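Penicillin-binding protein PbpB (Mycobacterium tuberculosis, PDB 6KGH) cross-links peptidoglycan made from lipid intermediates in building the mycobacterial cell wall, through a penicillin-sensitive transpeptidase domain. Local coordinates at residues D403-P408 against D430-S435. Numbering follows the deposited sequence.
Sequences DGVRVP and DIRVVS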
loop_
_atom_site.group_PDB
_atom_site.type_symbol
_atom_site.label_atom_id
_atom_site.label_comp_id
_atom_site.label_asym_id
_atom_site.label_seq_id
_atom_site.Cartn_x
_atom_site.Cartn_y
_atom_site.Cartn_z
ATOM N N ASP A 403 -15.227 3.099 -6.366
ATOM C CA ASP A 403 -16.329 2.584 -7.183
ATOM C C ASP A 403 -15.822 1.983 -8.490
ATOM O O ASP A 403 -16.420 2.158 -9.556
ATOM C CB ASP A 403 -17.372 3.676 -7.452
ATOM C CG ASP A 403 -18.410 3.784 -6.328
ATOM O OD1 ASP A 403 -18.412 2.923 -5.426
ATOM O OD2 ASP A 403 -19.244 4.715 -6.360
ATOM N N GLY A 404 -14.693 1.286 -8.409
ATOM C CA GLY A 404 -14.176 0.529 -9.529
ATOM C C GLY A 404 -13.213 1.271 -10.429
ATOM O O GLY A 404 -12.752 0.695 -11.419
ATOM N N VAL A 405 -12.898 2.525 -10.135
ATOM C CA VAL A 405 -12.057 3.337 -11.006
ATOM C C VAL A 405 -10.716 3.533 -10.309
ATOM O O VAL A 405 -10.623 4.226 -9.287
ATOM C CB VAL A 405 -12.717 4.680 -11.348
ATOM C CG1 VAL A 405 -11.750 5.556 -12.147
ATOM C CG2 VAL A 405 -13.994 4.437 -12.144
ATOM N N ARG A 406 -9.673 2.925 -10.858
ATOM C CA ARG A 406 -8.342 3.055 -10.277
ATOM C C ARG A 406 -7.707 4.359 -10.737
ATOM O O ARG A 406 -7.665 4.645 -11.937
ATOM C CB ARG A 406 -7.475 1.862 -10.669
ATOM C CG ARG A 406 -6.084 1.861 -10.018
ATOM C CD ARG A 406 -5.405 0.528 -10.229
ATOM N NE ARG A 406 -5.101 0.220 -11.629
ATOM C CZ ARG A 406 -4.065 0.733 -12.295
ATOM N NH1 ARG A 406 -3.244 1.583 -11.697
ATOM N NH2 ARG A 406 -3.836 0.384 -13.552
ATOM N N VAL A 407 -7.241 5.160 -9.783
ATOM C CA VAL A 407 -6.499 6.387 -10.048
ATOM C C VAL A 407 -5.063 6.163 -9.572
ATOM O O VAL A 407 -4.819 6.088 -8.354
ATOM C CB VAL A 407 -7.134 7.603 -9.359
ATOM C CG1 VAL A 407 -6.446 8.904 -9.807
ATOM C CG2 VAL A 407 -8.661 7.678 -9.637
ATOM N N PRO A 408 -4.091 6.053 -10.477
ATOM C CA PRO A 408 -2.702 5.818 -10.067
ATOM C C PRO A 408 -2.275 6.829 -9.019
ATOM O O PRO A 408 -2.593 8.024 -9.122
ATOM C CB PRO A 408 -1.915 5.995 -11.374
ATOM C CG PRO A 408 -2.913 5.642 -12.447
ATOM C CD PRO A 408 -4.214 6.199 -11.940
ATOM N N ASP A 430 -7.679 7.969 -15.463
ATOM C CA ASP A 430 -8.493 6.923 -14.841
ATOM C C ASP A 430 -8.307 5.571 -15.522
ATOM O O ASP A 430 -8.079 5.489 -16.729
ATOM C CB ASP A 430 -9.995 7.292 -14.946
ATOM C CG ASP A 430 -10.417 8.350 -13.950
ATOM O OD1 ASP A 430 -9.559 8.840 -13.191
ATOM O OD2 ASP A 430 -11.614 8.699 -13.915
ATOM N N ILE A 431 -8.483 4.498 -14.746
ATOM C CA ILE A 431 -8.588 3.139 -15.284
ATOM C C ILE A 431 -9.828 2.494 -14.676
ATOM O O ILE A 431 -9.873 2.236 -13.463
ATOM C CB ILE A 431 -7.348 2.274 -15.005
ATOM C CG1 ILE A 431 -6.087 2.890 -15.617
ATOM C CG2 ILE A 431 -7.555 0.885 -15.577
ATOM C CD1 ILE A 431 -5.160 3.500 -14.607
ATOM N N ARG A 432 -10.828 2.228 -15.516
ATOM C CA ARG A 432 -12.005 1.480 -15.113
ATOM C C ARG A 432 -11.611 0.016 -14.979
ATOM O O ARG A 432 -11.296 -0.642 -15.976
ATOM C CB ARG A 432 -13.124 1.670 -16.139
ATOM C CG ARG A 432 -14.303 0.660 -16.077
ATOM C CD ARG A 432 -15.249 0.861 -14.901
ATOM N NE ARG A 432 -15.825 2.205 -14.806
ATOM C CZ ARG A 432 -16.432 2.676 -13.719
ATOM N NH1 ARG A 432 -16.535 1.916 -12.627
ATOM N NH2 ARG A 432 -16.913 3.913 -13.703
ATOM N N VAL A 433 -11.600 -0.487 -13.746
ATOM C CA VAL A 433 -11.265 -1.890 -13.489
ATOM C C VAL A 433 -12.519 -2.759 -13.385
ATOM O O VAL A 433 -12.599 -3.833 -13.985
ATOM C CB VAL A 433 -10.407 -1.991 -12.213
ATOM C CG1 VAL A 433 -10.094 -3.450 -11.891
ATOM C CG2 VAL A 433 -9.112 -1.163 -12.364
ATOM N N VAL A 434 -13.498 -2.341 -12.589
ATOM C CA VAL A 434 -14.783 -3.024 -12.488
ATOM C C VAL A 434 -15.864 -1.957 -12.445
ATOM O O VAL A 434 -15.580 -0.771 -12.273
ATOM C CB VAL A 434 -14.900 -3.933 -11.244
ATOM C CG1 VAL A 434 -13.933 -5.112 -11.324
ATOM C CG2 VAL A 434 -14.729 -3.101 -9.962
ATOM N N SER A 435 -17.116 -2.394 -12.584
ATOM C CA SER A 435 -18.211 -1.439 -12.518
ATOM C C SER A 435 -18.353 -0.926 -11.091
ATOM O O SER A 435 -17.818 -1.511 -10.138
ATOM C CB SER A 435 -19.523 -2.079 -12.981
ATOM O OG SER A 435 -19.994 -3.013 -12.016
#
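R406 and I431 face each other as the hydrogen-bonded pair of a short antiparallel ladder, with R406 N giving to I431 O at 2.7 Å and I431 N returning to R406 O, while V405 and R432 make the neighbouring non-hydrogen-bonded pair. Past R432 the strand has a classic beta bulge, V433 and V434 set against G404: G404 O takes both V433 N, at 2.9 Å and almost in line with the carbonyl, and V434 N in a longer, weak bond. The CA-H of G404 points at V434 O.

On the face carrying V405 and R432, the R432 chain, bent at chi2 (73°) and chi3 (55°), folds back over the valine. V405 CG2 sits 3.3 Å above one face of the R432 guanidinium, offset toward its rim. R432 NH1 gives a nearly straight bond to V434 O (2.9 Å), in the plane of both groups, which fixes the plane of the guanidinium beside the bulge; just a weak bond, to D403 O, reaches the other chain. The other branch, V405 CG1, rests against the D430 carboxylate, 3.6 Å from D430 CG.

On the opposite face the R406 and I431 side chains run alongside each other in the same direction. I431 CD1 lies over a guanidinium face, 3.5 Å from R406 NH2, and also touches P408 CG at 3.8 Å. NE of R406 bonds to K347 O at the end of helix 338-347, and V433 CG2 packs on R406 CB.

D403 is salt-bridged to R443 of helix 436-446, whose N-cap is S435. This two-stranded antiparallel ribbon, closed by a classic bulge, thus ties the exit of helix 390-401 to the start of helix 436-446 within the transpeptidase domain, away from the predicted acyl-ester serine, S269.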